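Local structure of vestitone reductase (Medicago sativa, 2P4H) at residues I121-G126 and L185-I190; E215-T220 and K279-A284. The protein catalyses the stereospecific, NADPH-dependent reduction of (3R)-vestitone to an isoflavanol, the penultimate step in making the defence compound medicarpin. All coordinates share one frame; numbering follows the deposited sequence.

Interaction 1: residues I121-G126 and L185-I190; sequences IYTSSG and LILPFI
Ser124 N and Leu185 O form the shortest bond of this contact, 2.7 Å with an N-H...O angle of 147°, its donor tilted 26° out of the carbonyl plane. It joins strands 119-125 and 182-187, adjacent parallel strands of the seven-stranded Rossmann-type sheet. Upstream, Leu185 N points almost straight at Tyr122 O, 2.9 Å away, so Leu185 is held through both its N-H and its carbonyl. The pairing then slackens: Leu187 N to Ser124 O is a weak 3.4 Å bond. Beyond it, Leu187 O accepts one hydrogen bond, from Gly126 N at 2.9 Å, which lies well above the carbonyl plane, and also has a CA-H...O contact from Ser125, with CA at 3.4 Å. Side chains add contacts on both faces. On the face of Thr123, Leu185 and Leu187, Thr123 has OG1 beside its backbone N (chi1 -69°), which leaves the methyl anti to that N, where it meets Leu187 CD1 at 3.6 Å, the two side chains crossing at about a right angle; Ile121 CG2 touches Leu185 CD1 at 3.9 Å. Ile186 CG2 lies against the Ser125 carbonyl oxygen at 3.5 Å. The hydroxyl of Ser124 turns to Glu168 of helix 158-177, whereas that of Ser125 bonds to Ser127. The side chain of Ser125 also touches Lys164 and Tyr160, a residue that probably binds NADP(+); Thr123 lies near Leu13 of the predicted cofactor loop. Backbone bonds thus do most of the joining in this buried contact, and they place Ser125 beside the probable cofactor site.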
ATOM      1  N   ILE A 121      -3.236  -0.468  11.975  1.00 11.00           N
ATOM      2  CA  ILE A 121      -2.313  -0.040  10.932  1.00 10.95           C
ATOM      3  C   ILE A 121      -3.070   0.422   9.700  1.00 10.78           C
ATOM      4  O   ILE A 121      -3.826  -0.337   9.084  1.00 11.22           O
ATOM      5  CB  ILE A 121      -1.336  -1.173  10.557  1.00 11.44           C
ATOM      6  CG1 ILE A 121      -0.617  -1.658  11.818  1.00 12.89           C
ATOM      7  CG2 ILE A 121      -0.317  -0.671   9.545  1.00 12.95           C
ATOM      8  CD1 ILE A 121       0.447  -2.717  11.571  1.00 13.75           C
ATOM      9  N   TYR A 122      -2.858   1.686   9.355  1.00 10.70           N
ATOM     10  CA  TYR A 122      -3.516   2.306   8.216  1.00 10.66           C
ATOM     11  C   TYR A 122      -2.580   2.421   7.026  1.00 10.65           C
ATOM     12  O   TYR A 122      -1.453   2.898   7.154  1.00 10.69           O
ATOM     13  CB  TYR A 122      -4.011   3.702   8.594  1.00 12.68           C
ATOM     14  CG  TYR A 122      -4.783   4.377   7.489  1.00 13.68           C
ATOM     15  CD1 TYR A 122      -6.057   3.928   7.143  1.00 15.42           C
ATOM     16  CD2 TYR A 122      -4.234   5.436   6.764  1.00 15.83           C
ATOM     17  CE1 TYR A 122      -6.768   4.508   6.102  1.00 17.62           C
ATOM     18  CE2 TYR A 122      -4.945   6.026   5.711  1.00 16.48           C
ATOM     19  CZ  TYR A 122      -6.211   5.550   5.392  1.00 18.25           C
ATOM     20  OH  TYR A 122      -6.925   6.103   4.352  1.00 22.39           O
ATOM     21  N   THR A 123      -3.065   1.991   5.870  1.00 11.23           N
ATOM     22  CA  THR A 123      -2.299   2.051   4.637  1.00 12.13           C
ATOM     23  C   THR A 123      -2.393   3.438   4.013  1.00 12.23           C
ATOM     24  O   THR A 123      -3.479   3.859   3.614  1.00 14.35           O
ATOM     25  CB  THR A 123      -2.836   1.020   3.613  1.00 14.39           C
ATOM     26  OG1 THR A 123      -2.544  -0.308   4.070  1.00 17.46           O
ATOM     27  CG2 THR A 123      -2.208   1.235   2.246  1.00 16.04           C
ATOM     28  N   SER A 124      -1.274   4.157   3.949  1.00 11.56           N
ATOM     29  CA  SER A 124      -1.280   5.467   3.310  1.00 11.53           C
ATOM     30  C   SER A 124      -0.537   5.378   1.982  1.00 12.61           C
ATOM     31  O   SER A 124      -0.264   4.277   1.495  1.00 13.21           O
ATOM     32  CB  SER A 124      -0.674   6.548   4.208  1.00 11.82           C
ATOM     33  OG  SER A 124      -0.985   7.832   3.680  1.00 12.96           O
ATOM     34  N   SER A 125      -0.177   6.526   1.419  1.00 12.48           N
ATOM     35  CA  SER A 125       0.431   6.567   0.097  1.00 12.94           C
ATOM     36  C   SER A 125       1.448   7.683  -0.093  1.00 12.76           C
ATOM     37  O   SER A 125       1.411   8.689   0.609  1.00 12.41           O
ATOM     38  CB  SER A 125      -0.705   6.737  -0.919  1.00 14.46           C
ATOM     39  OG  SER A 125      -0.268   7.278  -2.147  1.00 15.35           O
ATOM     40  N   GLY A 126       2.350   7.500  -1.056  1.00 12.96           N
ATOM     41  CA  GLY A 126       3.336   8.523  -1.348  1.00 13.22           C
ATOM     42  C   GLY A 126       2.649   9.791  -1.824  1.00 12.50           C
ATOM     43  O   GLY A 126       3.222  10.879  -1.762  1.00 13.36           O
ATOM     44  N   LEU A 185       1.402   3.624   7.309  1.00 11.32           N
ATOM     45  CA  LEU A 185       2.512   3.258   6.443  1.00 11.65           C
ATOM     46  C   LEU A 185       2.397   4.028   5.141  1.00 11.53           C
ATOM     47  O   LEU A 185       1.412   3.892   4.410  1.00 12.24           O
ATOM     48  CB  LEU A 185       2.505   1.752   6.165  1.00 12.92           C
ATOM     49  CG  LEU A 185       2.991   0.843   7.301  1.00 13.78           C
ATOM     50  CD1 LEU A 185       2.619  -0.601   7.006  1.00 15.08           C
ATOM     51  CD2 LEU A 185       4.499   0.984   7.464  1.00 15.24           C
ATOM     52  N   ILE A 186       3.395   4.856   4.865  1.00 10.47           N
ATOM     53  CA  ILE A 186       3.407   5.653   3.646  1.00 11.35           C
ATOM     54  C   ILE A 186       4.023   4.763   2.571  1.00 10.90           C
ATOM     55  O   ILE A 186       5.235   4.533   2.549  1.00 11.14           O
ATOM     56  CB  ILE A 186       4.231   6.933   3.860  1.00 11.36           C
ATOM     57  CG1 ILE A 186       3.678   7.704   5.070  1.00 13.63           C
ATOM     58  CG2 ILE A 186       4.181   7.802   2.608  1.00 12.66           C
ATOM     59  CD1 ILE A 186       4.576   8.837   5.561  1.00 14.39           C
ATOM     60  N   LEU A 187       3.172   4.263   1.680  1.00  9.99           N
ATOM     61  CA  LEU A 187       3.596   3.331   0.643  1.00 10.08           C
ATOM     62  C   LEU A 187       3.765   3.914  -0.749  1.00 10.43           C
ATOM     63  O   LEU A 187       2.916   4.654  -1.238  1.00 11.17           O
ATOM     64  CB  LEU A 187       2.605   2.163   0.586  1.00 11.59           C
ATOM     65  CG  LEU A 187       2.399   1.415   1.907  1.00 12.57           C
ATOM     66  CD1 LEU A 187       1.253   0.424   1.770  1.00 17.60           C
ATOM     67  CD2 LEU A 187       3.679   0.699   2.296  1.00 14.44           C
ATOM     68  N   PRO A 188       4.879   3.573  -1.411  1.00  9.49           N
ATOM     69  CA  PRO A 188       5.210   4.029  -2.763  1.00  9.74           C
ATOM     70  C   PRO A 188       4.581   3.037  -3.749  1.00  9.63           C
ATOM     71  O   PRO A 188       3.523   2.473  -3.468  1.00 10.33           O
ATOM     72  CB  PRO A 188       6.729   3.967  -2.760  1.00 10.19           C
ATOM     73  CG  PRO A 188       6.979   2.698  -1.995  1.00  9.46           C
ATOM     74  CD  PRO A 188       5.981   2.770  -0.842  1.00 10.49           C
ATOM     75  N   PHE A 189       5.205   2.829  -4.903  1.00 10.28           N
ATOM     76  CA  PHE A 189       4.676   1.852  -5.853  1.00  9.84           C
ATOM     77  C   PHE A 189       4.917   0.476  -5.231  1.00 10.53           C
ATOM     78  O   PHE A 189       6.063   0.103  -4.968  1.00 11.09           O
ATOM     79  CB  PHE A 189       5.417   1.938  -7.192  1.00 11.96           C
ATOM     80  CG  PHE A 189       4.952   3.056  -8.079  1.00 12.13           C
ATOM     81  CD1 PHE A 189       3.969   2.838  -9.037  1.00 15.97           C
ATOM     82  CD2 PHE A 189       5.505   4.329  -7.964  1.00 15.08           C
ATOM     83  CE1 PHE A 189       3.540   3.872  -9.871  1.00 17.02           C
ATOM     84  CE2 PHE A 189       5.082   5.368  -8.791  1.00 16.42           C
ATOM     85  CZ  PHE A 189       4.099   5.139  -9.746  1.00 16.47           C
ATOM     86  N   ILE A 190       3.839  -0.263  -4.981  1.00  9.95           N
ATOM     87  CA  ILE A 190       3.925  -1.604  -4.394  1.00 10.11           C
ATOM     88  C   ILE A 190       3.996  -2.616  -5.535  1.00 10.00           C
ATOM     89  O   ILE A 190       3.100  -2.672  -6.383  1.00 10.78           O
ATOM     90  CB  ILE A 190       2.697  -1.880  -3.517  1.00  9.75           C
ATOM     91  CG1 ILE A 190       2.573  -0.786  -2.449  1.00 11.09           C
ATOM     92  CG2 ILE A 190       2.814  -3.253  -2.868  1.00 11.70           C
ATOM     93  CD1 ILE A 190       1.262  -0.827  -1.699  1.00 12.65           C
TER

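Interaction 2: residues E215-T220 and K279-A284; sequences EQIGVT and KEIKGA
Val219 and Ala284 form a parallel beta bridge, joining the start of strand 219-226 to strand 284-285 in the mixed sheet beside the Rossmann domain. Two backbone bonds flank Val219: Ala284 N to Gly218 O, 2.9 Å, and Thr220 N to Ala284 O, 2.8 Å, the latter fairly straight at 164° although its donor stands 43° out of the carbonyl plane. The CG1 methyl of Val219 also rests on Ala284 O, at 3.6 Å. Tight packing centres on buried Thr220. Its OG1 sits between the backbone N and the carbonyl carbon (chi1 49°), which leaves the methyl anti to the carbonyl carbon; the methyl lies against Gly283 CA at 3.7 Å and faces both CG1 and CG2 of Ile281. Alongside, Ile217 CG2 meets Ile281 CG1 at 4.2 Å, and Ile256 of helix 256-266 backs both Ile217 and Thr220, so aliphatic groups from three parts of the chain converge here. Exposed Lys282 is the loose counterpart: its side chain leaves from the far side of its segment and folds back on it, NZ donating to Glu280 O at 3.0 Å. Gly218 and Gly283, also exposed, join through backbone alone. A water links the Thr220 hydroxyl, 2.9 Å from OG1, to Ile281 O, to which it donates at 2.8 Å.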
ATOM      1  N   GLU A 215       5.222   5.793 -25.313  1.00 32.41           N
ATOM      2  CA  GLU A 215       4.136   6.753 -25.133  1.00 31.34           C
ATOM      3  C   GLU A 215       3.446   6.645 -23.774  1.00 29.80           C
ATOM      4  O   GLU A 215       2.764   7.576 -23.344  1.00 29.15           O
ATOM      5  CB  GLU A 215       3.083   6.590 -26.237  1.00 33.18           C
ATOM      6  CG  GLU A 215       3.607   6.778 -27.653  1.00 36.30           C
ATOM      7  CD  GLU A 215       4.172   5.502 -28.248  1.00 38.40           C
ATOM      8  OE1 GLU A 215       5.154   4.962 -27.699  1.00 39.70           O
ATOM      9  OE2 GLU A 215       3.627   5.037 -29.271  1.00 40.57           O
ATOM     10  N   GLN A 216       3.618   5.513 -23.101  1.00 27.19           N
ATOM     11  CA  GLN A 216       2.996   5.314 -21.799  1.00 25.58           C
ATOM     12  C   GLN A 216       3.892   5.721 -20.635  1.00 22.55           C
ATOM     13  O   GLN A 216       3.539   5.515 -19.475  1.00 21.78           O
ATOM     14  CB  GLN A 216       2.571   3.853 -21.638  1.00 27.85           C
ATOM     15  CG  GLN A 216       1.405   3.454 -22.527  1.00 32.37           C
ATOM     16  CD  GLN A 216       1.016   2.002 -22.355  1.00 34.79           C
ATOM     17  OE1 GLN A 216       1.792   1.100 -22.669  1.00 36.89           O
ATOM     18  NE2 GLN A 216      -0.191   1.766 -21.853  1.00 36.88           N
ATOM     19  N   ILE A 217       5.046   6.304 -20.938  1.00 20.60           N
ATOM     20  CA  ILE A 217       5.963   6.730 -19.887  1.00 18.22           C
ATOM     21  C   ILE A 217       5.539   8.060 -19.267  1.00 18.14           C
ATOM     22  O   ILE A 217       5.379   9.066 -19.964  1.00 19.41           O
ATOM     23  CB  ILE A 217       7.412   6.858 -20.418  1.00 17.76           C
ATOM     24  CG1 ILE A 217       7.953   5.472 -20.785  1.00 18.26           C
ATOM     25  CG2 ILE A 217       8.304   7.507 -19.364  1.00 17.89           C
ATOM     26  CD1 ILE A 217       9.335   5.493 -21.414  1.00 19.65           C
ATOM     27  N   GLY A 218       5.345   8.047 -17.953  1.00 15.69           N
ATOM     28  CA  GLY A 218       4.963   9.245 -17.225  1.00 15.49           C
ATOM     29  C   GLY A 218       5.998   9.463 -16.141  1.00 15.49           C
ATOM     30  O   GLY A 218       6.774  10.414 -16.188  1.00 17.14           O
ATOM     31  N   VAL A 219       6.013   8.566 -15.162  1.00 14.05           N
ATOM     32  CA  VAL A 219       6.977   8.630 -14.072  1.00 13.87           C
ATOM     33  C   VAL A 219       8.348   8.173 -14.585  1.00 12.48           C
ATOM     34  O   VAL A 219       8.453   7.146 -15.268  1.00 12.84           O
ATOM     35  CB  VAL A 219       6.531   7.718 -12.909  1.00 13.20           C
ATOM     36  CG1 VAL A 219       7.646   7.576 -11.887  1.00 13.88           C
ATOM     37  CG2 VAL A 219       5.282   8.297 -12.255  1.00 14.58           C
ATOM     38  N   THR A 220       9.389   8.942 -14.273  1.00 11.94           N
ATOM     39  CA  THR A 220      10.739   8.605 -14.704  1.00 12.90           C
ATOM     40  C   THR A 220      11.698   8.278 -13.555  1.00 11.92           C
ATOM     41  O   THR A 220      12.870   7.990 -13.776  1.00 12.37           O
ATOM     42  CB  THR A 220      11.322   9.708 -15.600  1.00 13.86           C
ATOM     43  OG1 THR A 220      11.129  10.982 -14.978  1.00 15.56           O
ATOM     44  CG2 THR A 220      10.634   9.689 -16.966  1.00 15.89           C
ATOM     45  N   LYS A 279      17.387   8.986 -23.278  1.00 19.84           N
ATOM     46  CA  LYS A 279      18.052  10.271 -23.077  1.00 23.19           C
ATOM     47  C   LYS A 279      17.087  11.443 -23.188  1.00 24.64           C
ATOM     48  O   LYS A 279      16.275  11.505 -24.107  1.00 24.83           O
ATOM     49  CB  LYS A 279      19.192  10.447 -24.083  1.00 24.45           C
ATOM     50  CG  LYS A 279      20.483   9.760 -23.668  1.00 27.61           C
ATOM     51  CD  LYS A 279      21.583   9.978 -24.694  1.00 28.23           C
ATOM     52  CE  LYS A 279      22.925   9.488 -24.167  1.00 29.14           C
ATOM     53  NZ  LYS A 279      22.853   8.078 -23.709  1.00 26.88           N
ATOM     54  N   GLU A 280      17.187  12.372 -22.243  1.00 27.96           N
ATOM     55  CA  GLU A 280      16.328  13.551 -22.220  1.00 31.21           C
ATOM     56  C   GLU A 280      14.852  13.188 -22.083  1.00 31.08           C
ATOM     57  O   GLU A 280      13.978  13.997 -22.396  1.00 32.37           O
ATOM     58  CB  GLU A 280      16.528  14.387 -23.488  1.00 34.05           C
ATOM     59  CG  GLU A 280      17.927  14.953 -23.655  1.00 38.11           C
ATOM     60  CD  GLU A 280      18.046  15.847 -24.875  1.00 40.21           C
ATOM     61  OE1 GLU A 280      17.317  16.859 -24.944  1.00 42.03           O
ATOM     62  OE2 GLU A 280      18.866  15.538 -25.766  1.00 42.53           O
ATOM     63  N   ILE A 281      14.575  11.973 -21.619  1.00 30.45           N
ATOM     64  CA  ILE A 281      13.198  11.529 -21.441  1.00 28.78           C
ATOM     65  C   ILE A 281      12.504  12.458 -20.450  1.00 27.79           C
ATOM     66  O   ILE A 281      13.044  12.758 -19.384  1.00 27.96           O
ATOM     67  CB  ILE A 281      13.136  10.071 -20.907  1.00 28.82           C
ATOM     68  CG1 ILE A 281      11.684   9.587 -20.860  1.00 28.61           C
ATOM     69  CG2 ILE A 281      13.776   9.986 -19.526  1.00 28.70           C
ATOM     70  CD1 ILE A 281      11.057   9.392 -22.225  1.00 29.63           C
ATOM     71  N   LYS A 282      11.312  12.920 -20.809  1.00 26.30           N
ATOM     72  CA  LYS A 282      10.555  13.819 -19.948  1.00 26.40           C
ATOM     73  C   LYS A 282       9.593  13.035 -19.070  1.00 24.73           C
ATOM     74  O   LYS A 282       8.980  12.063 -19.514  1.00 25.89           O
ATOM     75  CB  LYS A 282       9.777  14.829 -20.794  1.00 27.74           C
ATOM     76  CG  LYS A 282      10.652  15.732 -21.651  1.00 30.03           C
ATOM     77  CD  LYS A 282      11.571  16.590 -20.794  1.00 31.83           C
ATOM     78  CE  LYS A 282      12.376  17.560 -21.647  1.00 33.49           C
ATOM     79  NZ  LYS A 282      13.218  16.853 -22.649  1.00 35.26           N
ATOM     80  N   GLY A 283       9.466  13.457 -17.816  1.00 23.46           N
ATOM     81  CA  GLY A 283       8.571  12.772 -16.909  1.00 20.77           C
ATOM     82  C   GLY A 283       8.682  13.252 -15.477  1.00 18.15           C
ATOM     83  O   GLY A 283       9.429  14.183 -15.173  1.00 19.21           O
ATOM     84  N   ALA A 284       7.931  12.601 -14.597  1.00 16.94           N
ATOM     85  CA  ALA A 284       7.922  12.947 -13.185  1.00 14.90           C
ATOM     86  C   ALA A 284       8.976  12.159 -12.414  1.00 14.67           C
ATOM     87  O   ALA A 284       8.943  10.931 -12.380  1.00 14.12           O
ATOM     88  CB  ALA A 284       6.540  12.678 -12.601  1.00 16.54           C
TER
HETATM   89  O   HOH W   1      12.632  12.853 -16.601  1.00 25.16           O

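Interactions 1 and 2 lie in series along the chain, the first closing at residue 190 before the second opens at 215, with their centres about 23 Å apart. Interaction 1 sits near the middle of the molecule, in the seven-stranded parallel sheet; interaction 2 lies at the surface. The chain connects them through a second, mixed sheet: strand 182-187 passes through Pro188 into strand 189-191, which pairs in parallel with strand 219-226, itself the partner of strand 284-285. Phe189 CZ touches Val219 CG2 at 4.2 Å, a direct packing touch between the two contacts. The probable cofactor-binding sheet is thus linked to the mixed sheet through the short 185-190 segment.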